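Local structure of methylenetetrahydrofolate--tRNA-(uracil-5-)-methyltransferase TrmFO (Thermus thermophilus, 3G5S) at residues M1-V6 with P26-E31; E15-L20 with E106-H111. The protein probably catalyses the folate- and FAD-dependent methylation of uridine 54 in tRNA to 5-methyluridine. All blocks are in the same frame, centred on the assembly; numbering follows the deposited sequence.

Interaction 1 of 2, residues M1-V6 with P26-E31; sequences MERVNV and PVRLFE. With FAD (flavin-adenine dinucleotide), chain B.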
HETATM    1  N   MSE A   1     -28.055  21.086   3.992  1.00 18.74           N
HETATM    2  CA  MSE A   1     -27.436  21.147   2.674  1.00 17.28           C
HETATM    3  C   MSE A   1     -26.994  19.753   2.249  1.00 16.42           C
HETATM    4  O   MSE A   1     -26.749  18.890   3.090  1.00 16.82           O
HETATM    5  CB  MSE A   1     -26.238  22.111   2.684  1.00 17.98           C
HETATM    6  CG  MSE A   1     -25.024  21.628   3.493  1.00 18.28           C
HETATM    7 SE   MSE A   1     -23.605  22.963   3.703  1.00 19.03          SE
HETATM    8  CE  MSE A   1     -24.481  24.155   4.953  1.00 20.73           C
ATOM      9  N   GLU A   2     -26.895  19.534   0.942  1.00 16.01           N
ATOM     10  CA  GLU A   2     -26.375  18.277   0.417  1.00 15.45           C
ATOM     11  C   GLU A   2     -24.887  18.169   0.734  1.00 13.82           C
ATOM     12  O   GLU A   2     -24.153  19.151   0.626  1.00 14.21           O
ATOM     13  CB  GLU A   2     -26.585  18.216  -1.094  1.00 16.50           C
ATOM     14  CG  GLU A   2     -26.661  16.813  -1.654  1.00 19.09           C
ATOM     15  CD  GLU A   2     -27.909  16.068  -1.201  1.00 20.08           C
ATOM     16  OE1 GLU A   2     -28.823  16.698  -0.628  1.00 21.98           O
ATOM     17  OE2 GLU A   2     -27.986  14.848  -1.428  1.00 19.79           O
ATOM     18  N   ARG A   3     -24.456  16.976   1.130  1.00 12.08           N
ATOM     19  CA  ARG A   3     -23.078  16.751   1.548  1.00 11.92           C
ATOM     20  C   ARG A   3     -22.557  15.457   0.958  1.00 11.87           C
ATOM     21  O   ARG A   3     -23.316  14.490   0.807  1.00 12.87           O
ATOM     22  CB  ARG A   3     -22.972  16.677   3.076  1.00 12.03           C
ATOM     23  CG  ARG A   3     -23.450  17.906   3.813  1.00 12.86           C
ATOM     24  CD  ARG A   3     -23.382  17.729   5.323  1.00 13.59           C
ATOM     25  NE  ARG A   3     -23.873  18.913   6.013  1.00 13.90           N
ATOM     26  CZ  ARG A   3     -23.140  19.987   6.283  1.00 14.27           C
ATOM     27  NH1 ARG A   3     -23.699  21.008   6.910  1.00 15.13           N
ATOM     28  NH2 ARG A   3     -21.857  20.047   5.941  1.00 14.47           N
ATOM     29  N   VAL A   4     -21.269  15.444   0.622  1.00 11.36           N
ATOM     30  CA  VAL A   4     -20.582  14.202   0.321  1.00 10.81           C
ATOM     31  C   VAL A   4     -20.224  13.520   1.631  1.00 10.15           C
ATOM     32  O   VAL A   4     -19.700  14.159   2.542  1.00 10.82           O
ATOM     33  CB  VAL A   4     -19.307  14.462  -0.501  1.00 11.00           C
ATOM     34  CG1 VAL A   4     -18.440  13.208  -0.562  1.00 10.71           C
ATOM     35  CG2 VAL A   4     -19.686  14.931  -1.884  1.00 11.40           C
ATOM     36  N   ASN A   5     -20.540  12.232   1.736  1.00 10.14           N
ATOM     37  CA  ASN A   5     -20.184  11.468   2.917  1.00 10.77           C
ATOM     38  C   ASN A   5     -18.728  11.051   2.864  1.00 10.47           C
ATOM     39  O   ASN A   5     -18.262  10.571   1.834  1.00 10.85           O
ATOM     40  CB  ASN A   5     -21.039  10.210   3.006  1.00 11.52           C
ATOM     41  CG  ASN A   5     -22.515  10.516   3.068  1.00 12.12           C
ATOM     42  OD1 ASN A   5     -22.965  11.240   3.957  1.00 13.41           O
ATOM     43  ND2 ASN A   5     -23.281   9.969   2.128  1.00 13.44           N
ATOM     44  N   VAL A   6     -18.026  11.222   3.980  1.00 10.10           N
ATOM     45  CA  VAL A   6     -16.698  10.646   4.146  1.00 10.31           C
ATOM     46  C   VAL A   6     -16.755   9.808   5.410  1.00 10.29           C
ATOM     47  O   VAL A   6     -17.044  10.319   6.497  1.00 11.02           O
ATOM     48  CB  VAL A   6     -15.592  11.718   4.234  1.00 10.84           C
ATOM     49  CG1 VAL A   6     -14.231  11.058   4.509  1.00 11.29           C
ATOM     50  CG2 VAL A   6     -15.548  12.541   2.951  1.00 11.64           C
ATOM     51  N   PRO A  26     -19.652  20.601   0.356  1.00 11.96           N
ATOM     52  CA  PRO A  26     -19.854  20.286   1.774  1.00 12.52           C
ATOM     53  C   PRO A  26     -19.677  18.804   2.073  1.00 11.15           C
ATOM     54  O   PRO A  26     -19.904  17.943   1.209  1.00 12.01           O
ATOM     55  CB  PRO A  26     -21.309  20.701   2.022  1.00 13.30           C
ATOM     56  CG  PRO A  26     -21.608  21.678   0.938  1.00 13.55           C
ATOM     57  CD  PRO A  26     -20.857  21.180  -0.252  1.00 12.85           C
ATOM     58  N   VAL A  27     -19.289  18.521   3.311  1.00 11.70           N
ATOM     59  CA  VAL A  27     -18.906  17.183   3.725  1.00 11.69           C
ATOM     60  C   VAL A  27     -19.652  16.797   4.991  1.00 11.24           C
ATOM     61  O   VAL A  27     -19.885  17.632   5.870  1.00 11.79           O
ATOM     62  CB  VAL A  27     -17.377  17.107   3.979  1.00 11.91           C
ATOM     63  CG1 VAL A  27     -16.982  15.767   4.583  1.00 12.17           C
ATOM     64  CG2 VAL A  27     -16.612  17.370   2.684  1.00 12.30           C
ATOM     65  N   ARG A  28     -20.040  15.528   5.045  1.00 11.54           N
ATOM     66  CA  ARG A  28     -20.524  14.890   6.249  1.00 12.28           C
ATOM     67  C   ARG A  28     -19.475  13.847   6.610  1.00 10.86           C
ATOM     68  O   ARG A  28     -19.349  12.823   5.932  1.00 11.67           O
ATOM     69  CB  ARG A  28     -21.871  14.221   5.973  1.00 12.94           C
ATOM     70  CG  ARG A  28     -22.529  13.631   7.193  1.00 14.71           C
ATOM     71  CD  ARG A  28     -23.908  13.053   6.865  1.00 16.18           C
ATOM     72  NE  ARG A  28     -24.851  14.072   6.405  1.00 17.16           N
ATOM     73  CZ  ARG A  28     -25.264  14.212   5.147  1.00 17.69           C
ATOM     74  NH1 ARG A  28     -24.816  13.402   4.195  1.00 18.32           N
ATOM     75  NH2 ARG A  28     -26.125  15.171   4.838  1.00 19.91           N
ATOM     76  N   LEU A  29     -18.703  14.143   7.651  1.00 11.38           N
ATOM     77  CA  LEU A  29     -17.576  13.313   8.050  1.00 11.70           C
ATOM     78  C   LEU A  29     -17.976  12.471   9.245  1.00 11.72           C
ATOM     79  O   LEU A  29     -18.259  13.007  10.319  1.00 12.77           O
ATOM     80  CB  LEU A  29     -16.385  14.203   8.404  1.00 12.12           C
ATOM     81  CG  LEU A  29     -15.108  13.517   8.889  1.00 12.61           C
ATOM     82  CD1 LEU A  29     -14.555  12.593   7.820  1.00 12.34           C
ATOM     83  CD2 LEU A  29     -14.082  14.562   9.283  1.00 13.65           C
ATOM     84  N   PHE A  30     -18.019  11.157   9.046  1.00 11.75           N
ATOM     85  CA  PHE A  30     -18.404  10.222  10.098  1.00 11.83           C
ATOM     86  C   PHE A  30     -17.163   9.676  10.788  1.00 11.99           C
ATOM     87  O   PHE A  30     -16.210   9.252  10.130  1.00 12.41           O
ATOM     88  CB  PHE A  30     -19.176   9.028   9.520  1.00 12.06           C
ATOM     89  CG  PHE A  30     -20.519   9.369   8.932  1.00 12.97           C
ATOM     90  CD1 PHE A  30     -20.634   9.754   7.607  1.00 13.73           C
ATOM     91  CD2 PHE A  30     -21.670   9.253   9.693  1.00 14.29           C
ATOM     92  CE1 PHE A  30     -21.870  10.041   7.063  1.00 14.72           C
ATOM     93  CE2 PHE A  30     -22.902   9.540   9.152  1.00 15.19           C
ATOM     94  CZ  PHE A  30     -23.008   9.930   7.840  1.00 15.83           C
ATOM     95  N   GLU A  31     -17.190   9.665  12.115  1.00 12.46           N
ATOM     96  CA  GLU A  31     -16.119   9.069  12.891  1.00 12.90           C
ATOM     97  C   GLU A  31     -16.709   8.450  14.143  1.00 13.34           C
ATOM     98  O   GLU A  31     -17.391   9.122  14.916  1.00 14.41           O
ATOM     99  CB  GLU A  31     -15.061  10.112  13.255  1.00 13.63           C
ATOM    100  CG  GLU A  31     -13.956   9.578  14.152  1.00 13.63           C
ATOM    101  CD  GLU A  31     -13.334   8.306  13.616  1.00 12.80           C
ATOM    102  OE1 GLU A  31     -13.393   7.277  14.328  1.00 13.29           O
ATOM    103  OE2 GLU A  31     -12.796   8.332  12.482  1.00 12.68           O
TER
HETATM  104  PA  FAD B 444      -7.207   5.055   9.877  1.00 10.67           P
HETATM  105  O1A FAD B 444      -7.193   3.885  10.817  1.00 11.62           O
HETATM  106  O2A FAD B 444      -6.190   6.137  10.073  1.00 11.15           O
HETATM  107  O5B FAD B 444      -8.642   5.755   9.861  1.00 10.59           O
HETATM  108  C5B FAD B 444      -9.834   4.999   9.783  1.00 11.11           C
HETATM  109  C4B FAD B 444     -10.876   5.711  10.623  1.00 11.06           C
HETATM  110  O4B FAD B 444     -12.142   5.112  10.405  1.00 11.27           O
HETATM  111  C3B FAD B 444     -10.587   5.582  12.118  1.00 11.74           C
HETATM  112  O3B FAD B 444     -10.598   6.851  12.743  1.00 12.32           O
HETATM  113  C2B FAD B 444     -11.709   4.683  12.639  1.00 12.17           C
HETATM  114  O2B FAD B 444     -12.115   4.953  13.965  1.00 13.18           O
HETATM  115  C1B FAD B 444     -12.824   4.979  11.654  1.00 11.61           C
HETATM  116  N9A FAD B 444     -13.843   3.942  11.437  1.00 12.28           N
HETATM  117  C8A FAD B 444     -13.649   2.610  11.195  1.00 12.36           C
HETATM  118  N7A FAD B 444     -14.844   2.037  10.945  1.00 12.35           N
HETATM  119  C5A FAD B 444     -15.797   3.004  11.018  1.00 12.13           C
HETATM  120  C6A FAD B 444     -17.176   2.999  10.855  1.00 12.86           C
HETATM  121  N6A FAD B 444     -17.838   1.934  10.386  1.00 13.38           N
HETATM  122  N1A FAD B 444     -17.854   4.180  10.992  1.00 13.18           N
HETATM  123  C2A FAD B 444     -17.205   5.350  11.309  1.00 13.01           C
HETATM  124  N3A FAD B 444     -15.838   5.369  11.471  1.00 12.54           N
HETATM  125  C4A FAD B 444     -15.174   4.204  11.329  1.00 11.85           C
HETATM  126  N1  FAD B 444       1.462   3.103   8.909  1.00 15.04           N
HETATM  127  C2  FAD B 444       2.691   3.694   8.766  1.00 16.21           C
HETATM  128  O2  FAD B 444       2.956   4.348   7.759  1.00 16.23           O
HETATM  129  N3  FAD B 444       3.634   3.551   9.765  1.00 18.11           N
HETATM  130  C4  FAD B 444       3.382   2.832  10.922  1.00 18.79           C
HETATM  131  O4  FAD B 444       4.247   2.729  11.801  1.00 21.94           O
HETATM  132  C4X FAD B 444       2.128   2.239  11.057  1.00 17.33           C
HETATM  133  N5  FAD B 444       1.817   1.504  12.179  1.00 19.08           N
HETATM  134  C5X FAD B 444       0.567   0.931  12.299  1.00 17.96           C
HETATM  135  C6  FAD B 444       0.263   0.201  13.443  1.00 18.31           C
HETATM  136  C7  FAD B 444      -0.982  -0.395  13.586  1.00 18.98           C
HETATM  137  C7M FAD B 444      -1.305  -1.184  14.825  1.00 20.72           C
HETATM  138  C8  FAD B 444      -1.930  -0.250  12.579  1.00 19.27           C
HETATM  139  C8M FAD B 444      -3.283  -0.886  12.722  1.00 21.41           C
HETATM  140  C9  FAD B 444      -1.630   0.484  11.433  1.00 17.50           C
HETATM  141  C9A FAD B 444      -0.379   1.078  11.284  1.00 16.22           C
HETATM  142  N10 FAD B 444      -0.070   1.794  10.134  1.00 14.49           N
HETATM  143  C10 FAD B 444       1.180   2.379  10.044  1.00 15.38           C
HETATM  144  C1' FAD B 444      -0.751   1.432   8.834  1.00 13.26           C
HETATM  145  C2' FAD B 444      -1.542   2.586   8.193  1.00 12.03           C
HETATM  146  O2' FAD B 444      -0.720   3.434   7.409  1.00 11.65           O
HETATM  147  C3' FAD B 444      -2.334   3.389   9.225  1.00 11.23           C
HETATM  148  O3' FAD B 444      -3.292   2.507   9.776  1.00 12.20           O
HETATM  149  C4' FAD B 444      -3.044   4.605   8.632  1.00 11.28           C
HETATM  150  O4' FAD B 444      -3.544   5.376   9.705  1.00 11.90           O
HETATM  151  C5' FAD B 444      -4.152   4.211   7.663  1.00 10.60           C
HETATM  152  O5' FAD B 444      -4.942   5.341   7.362  1.00 10.09           O
HETATM  153  P   FAD B 444      -6.504   5.149   7.072  1.00  9.68           P
HETATM  154  O1P FAD B 444      -6.722   4.163   5.969  1.00  9.56           O
HETATM  155  O2P FAD B 444      -7.079   6.516   6.899  1.00 10.20           O
HETATM  156  O3P FAD B 444      -7.071   4.445   8.399  1.00  9.96           O
HETATM  157  O   HOH W   1     -26.561  17.888   5.860  1.00 32.21           O
HETATM  158  O   HOH W   2     -26.422  14.831   1.734  1.00 20.22           O
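R28 NH2 donates to two waters that tie it to M1-V6: one water accepts from it at 2.9 Å, takes a second hydrogen bond from R3 NE and donates to M1 O, while another accepts from R28 NH2 and from R3 N. The setting is the first beta-alpha-beta unit of a Rossmann-type FAD-binding domain, in which strands 4-7 and 27-30 lie side by side and parallel; the short axes are 4.7 Å apart and 21° from parallel. Four backbone hydrogen bonds define the register, V4 N to P26 O, R28 N to V4 O, V6 N to R28 O and F30 N to V6 O, all 2.9 Å long. The same R28 guanidinium donates through NH1 to N5 OD1 at 2.9 Å, with the oxygen in its plane. R28 CG stands anti to the backbone N (chi1 -175°) and the chain bends at chi3, which brings NH1 alongside N5 with OD1 at the guanidinium edge. The two arginines share a water, R3 NE and R28 NH2 are 4.5 Å apart, and both make long, weak ion pairs with E115. R3 NH2 also donates to V27 O, from above the carbonyl plane. N5 OD1 additionally meets the edge of the F30 ring. V6 and V27 turn the other way, toward L20 of helix 11-22, and V6 CG1 packs on L29 CD1 at 3.7 Å. Beyond the strand, E31 clasps the FAD ribose: OE1 accepts from O2B and OE2 from O3B, each at 2.7 Å.

Interaction 2 of 2, residues E15-L20 with E106-H111; sequences EAAWTL and ERLTGH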
ATOM      1  N   GLU A  15      -7.912  13.758   4.732  1.00  9.72           N
ATOM      2  CA  GLU A  15      -7.471  14.380   3.497  1.00  9.70           C
ATOM      3  C   GLU A  15      -8.583  14.435   2.451  1.00  9.20           C
ATOM      4  O   GLU A  15      -8.714  15.428   1.735  1.00  9.87           O
ATOM      5  CB  GLU A  15      -6.238  13.684   2.925  1.00 10.45           C
ATOM      6  CG  GLU A  15      -5.544  14.533   1.884  1.00 11.08           C
ATOM      7  CD  GLU A  15      -4.837  15.727   2.499  1.00 11.11           C
ATOM      8  OE1 GLU A  15      -3.840  15.501   3.223  1.00 11.95           O
ATOM      9  OE2 GLU A  15      -5.259  16.887   2.261  1.00 11.79           O
ATOM     10  N   ALA A  16      -9.386  13.379   2.358  1.00  9.35           N
ATOM     11  CA  ALA A  16     -10.508  13.392   1.426  1.00  9.64           C
ATOM     12  C   ALA A  16     -11.455  14.546   1.751  1.00  9.88           C
ATOM     13  O   ALA A  16     -11.866  15.303   0.861  1.00 10.01           O
ATOM     14  CB  ALA A  16     -11.252  12.064   1.458  1.00  9.89           C
ATOM     15  N   ALA A  17     -11.804  14.679   3.031  1.00  9.84           N
ATOM     16  CA  ALA A  17     -12.680  15.757   3.471  1.00 10.69           C
ATOM     17  C   ALA A  17     -12.087  17.116   3.124  1.00 10.35           C
ATOM     18  O   ALA A  17     -12.782  17.988   2.612  1.00 11.02           O
ATOM     19  CB  ALA A  17     -12.951  15.652   4.966  1.00 11.31           C
ATOM     20  N   TRP A  18     -10.801  17.302   3.396  1.00 10.78           N
ATOM     21  CA  TRP A  18     -10.184  18.592   3.127  1.00 11.10           C
ATOM     22  C   TRP A  18     -10.242  18.931   1.640  1.00 10.52           C
ATOM     23  O   TRP A  18     -10.450  20.087   1.259  1.00 11.49           O
ATOM     24  CB  TRP A  18      -8.738  18.580   3.613  1.00 11.46           C
ATOM     25  CG  TRP A  18      -8.097  19.925   3.633  1.00 12.22           C
ATOM     26  CD1 TRP A  18      -7.016  20.329   2.907  1.00 12.86           C
ATOM     27  CD2 TRP A  18      -8.478  21.041   4.446  1.00 13.46           C
ATOM     28  NE1 TRP A  18      -6.707  21.636   3.210  1.00 14.16           N
ATOM     29  CE2 TRP A  18      -7.590  22.095   4.152  1.00 15.10           C
ATOM     30  CE3 TRP A  18      -9.495  21.255   5.385  1.00 14.58           C
ATOM     31  CZ2 TRP A  18      -7.686  23.342   4.769  1.00 17.15           C
ATOM     32  CZ3 TRP A  18      -9.586  22.492   5.998  1.00 16.67           C
ATOM     33  CH2 TRP A  18      -8.688  23.520   5.686  1.00 17.95           C
ATOM     34  N   THR A  19     -10.043  17.927   0.796  1.00 10.23           N
ATOM     35  CA  THR A  19     -10.054  18.151  -0.641  1.00 10.37           C
ATOM     36  C   THR A  19     -11.435  18.612  -1.112  1.00 10.18           C
ATOM     37  O   THR A  19     -11.566  19.572  -1.878  1.00 11.11           O
ATOM     38  CB  THR A  19      -9.629  16.876  -1.395  1.00 11.39           C
ATOM     39  OG1 THR A  19      -8.405  16.372  -0.845  1.00 11.98           O
ATOM     40  CG2 THR A  19      -9.420  17.166  -2.868  1.00 11.83           C
ATOM     41  N   LEU A  20     -12.466  17.922  -0.639  1.00 10.20           N
ATOM     42  CA  LEU A  20     -13.832  18.310  -0.933  1.00 10.78           C
ATOM     43  C   LEU A  20     -14.105  19.746  -0.477  1.00 10.70           C
ATOM     44  O   LEU A  20     -14.639  20.562  -1.234  1.00 11.57           O
ATOM     45  CB  LEU A  20     -14.781  17.331  -0.252  1.00 10.90           C
ATOM     46  CG  LEU A  20     -14.933  15.987  -0.968  1.00 10.96           C
ATOM     47  CD1 LEU A  20     -15.127  14.844   0.019  1.00 11.42           C
ATOM     48  CD2 LEU A  20     -16.089  16.045  -1.944  1.00 11.28           C
ATOM     49  N   GLU A 106      -8.428  20.688  14.120  1.00 16.03           N
ATOM     50  CA  GLU A 106      -8.841  22.087  14.180  1.00 18.05           C
ATOM     51  C   GLU A 106      -9.220  22.647  12.807  1.00 17.06           C
ATOM     52  O   GLU A 106     -10.251  23.310  12.666  1.00 17.84           O
ATOM     53  CB  GLU A 106      -7.751  22.951  14.819  1.00 21.16           C
ATOM     54  CG  GLU A 106      -7.468  22.625  16.277  1.00 25.81           C
ATOM     55  CD  GLU A 106      -6.462  23.577  16.902  1.00 30.23           C
ATOM     56  OE1 GLU A 106      -6.562  24.798  16.653  1.00 32.05           O
ATOM     57  OE2 GLU A 106      -5.574  23.105  17.645  1.00 32.38           O
ATOM     58  N   ARG A 107      -8.395  22.387  11.794  1.00 15.84           N
ATOM     59  CA  ARG A 107      -8.657  22.938  10.466  1.00 15.96           C
ATOM     60  C   ARG A 107      -9.957  22.384   9.891  1.00 15.91           C
ATOM     61  O   ARG A 107     -10.748  23.117   9.311  1.00 16.75           O
ATOM     62  CB  ARG A 107      -7.495  22.676   9.496  1.00 17.04           C
ATOM     63  CG  ARG A 107      -6.195  23.430   9.790  1.00 19.16           C
ATOM     64  CD  ARG A 107      -6.376  24.936   9.887  1.00 21.94           C
ATOM     65  NE  ARG A 107      -7.006  25.544   8.715  1.00 23.68           N
ATOM     66  CZ  ARG A 107      -6.382  25.816   7.571  1.00 24.16           C
ATOM     67  NH1 ARG A 107      -5.103  25.508   7.416  1.00 25.29           N
ATOM     68  NH2 ARG A 107      -7.040  26.391   6.573  1.00 23.88           N
ATOM     69  N   LEU A 108     -10.172  21.082  10.050  1.00 14.97           N
ATOM     70  CA  LEU A 108     -11.395  20.458   9.560  1.00 14.87           C
ATOM     71  C   LEU A 108     -12.622  20.927  10.337  1.00 15.70           C
ATOM     72  O   LEU A 108     -13.602  21.392   9.754  1.00 16.33           O
ATOM     73  CB  LEU A 108     -11.277  18.935   9.623  1.00 13.38           C
ATOM     74  CG  LEU A 108     -10.491  18.319   8.467  1.00 13.19           C
ATOM     75  CD1 LEU A 108     -10.085  16.891   8.774  1.00 14.74           C
ATOM     76  CD2 LEU A 108     -11.296  18.391   7.184  1.00 14.22           C
ATOM     77  N   THR A 109     -12.559  20.808  11.658  1.00 15.89           N
ATOM     78  CA  THR A 109     -13.715  21.107  12.494  1.00 17.79           C
ATOM     79  C   THR A 109     -14.173  22.555  12.323  1.00 18.62           C
ATOM     80  O   THR A 109     -15.366  22.846  12.393  1.00 19.40           O
ATOM     81  CB  THR A 109     -13.437  20.790  13.975  1.00 19.45           C
ATOM     82  OG1 THR A 109     -13.107  19.402  14.109  1.00 20.32           O
ATOM     83  CG2 THR A 109     -14.662  21.096  14.832  1.00 21.73           C
ATOM     84  N   GLY A 110     -13.224  23.453  12.079  1.00 18.20           N
ATOM     85  CA  GLY A 110     -13.525  24.862  11.918  1.00 19.91           C
ATOM     86  C   GLY A 110     -14.035  25.289  10.552  1.00 19.07           C
ATOM     87  O   GLY A 110     -14.408  26.446  10.368  1.00 20.51           O
ATOM     88  N   HIS A 111     -14.056  24.373   9.588  1.00 17.65           N
ATOM     89  CA  HIS A 111     -14.514  24.719   8.243  1.00 16.57           C
ATOM     90  C   HIS A 111     -16.039  24.843   8.182  1.00 16.96           C
ATOM     91  O   HIS A 111     -16.748  23.953   8.645  1.00 16.73           O
ATOM     92  CB  HIS A 111     -14.043  23.683   7.222  1.00 15.49           C
ATOM     93  CG  HIS A 111     -14.067  24.191   5.818  1.00 16.21           C
ATOM     94  ND1 HIS A 111     -15.237  24.410   5.125  1.00 15.99           N
ATOM     95  CD2 HIS A 111     -13.063  24.562   4.990  1.00 17.25           C
ATOM     96  CE1 HIS A 111     -14.954  24.885   3.925  1.00 16.37           C
ATOM     97  NE2 HIS A 111     -13.639  24.989   3.819  1.00 17.31           N
TER
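W18 brings the rim of its indole against R107 and L108, joining helix 11-22, the helix that follows the first strand of the Rossmann-type FAD-binding fold, to residues 106-111, which carry the C-terminal part of helix 97-109. The contact is small, 261 Å² in all, and is made largely by side chains. Its aromatic and cationic part is the meeting of W18 with R107. W18 CH2 lies over one face of the guanidinium, offset toward its rim, and comes within 3.4 Å of R107 NH2. Ring and guanidinium planes are 83° apart, which makes this an edge-on approach of the indole and not a cation-pi stack. Bends at chi2 and chi3, both -55°, curl the arginine back to meet the ring. Its other terminal nitrogen, NH1, has weak partners elsewhere, the Y103 hydroxyl and a long ion pair with E80. The apolar part centres on one methyl: L108 CD2 sits 3.8 Å from W18 CE3, at the indole edge, and 3.9 Å from A17 CB. L77 of helix 77-84 touches W18, R107 and L108 alike, adding a third helix to the cluster. One contact involves the backbone: W18 CZ3 lies 3.6 Å from R107 O. H111 adds a looser touch, while its ND1 is hydrogen-bonded to L113 N. With W18 CG anti to the backbone N (chi1 -169°), the indole is carried toward 106-111, and W18 CZ3 lies 4.2 Å from H111 CD2.

Helix 11-22 connects the two strands of interaction 1 and carries one side of interaction 2, so the contacts alternate along the chain and their centres are 11 Å apart. They meet through L20, whose CB is 3.5 Å from V27 CG2 and whose CD1 is 3.7 Å from V4 CG1; A17 CB and the W18 ring meet residues 106-111, while A17 O still lies 3.9 Å from V27 CG2. The helix is thus packed between the sheet and a second helix. FAD is held directly by E31 of interaction 1, whereas the L108 side chain stays about 11 Å from it, nearest atoms. Measured likewise, predicted FAD-binding G13 is about 4 Å from the V6 side chain and about 6 Å from A17's.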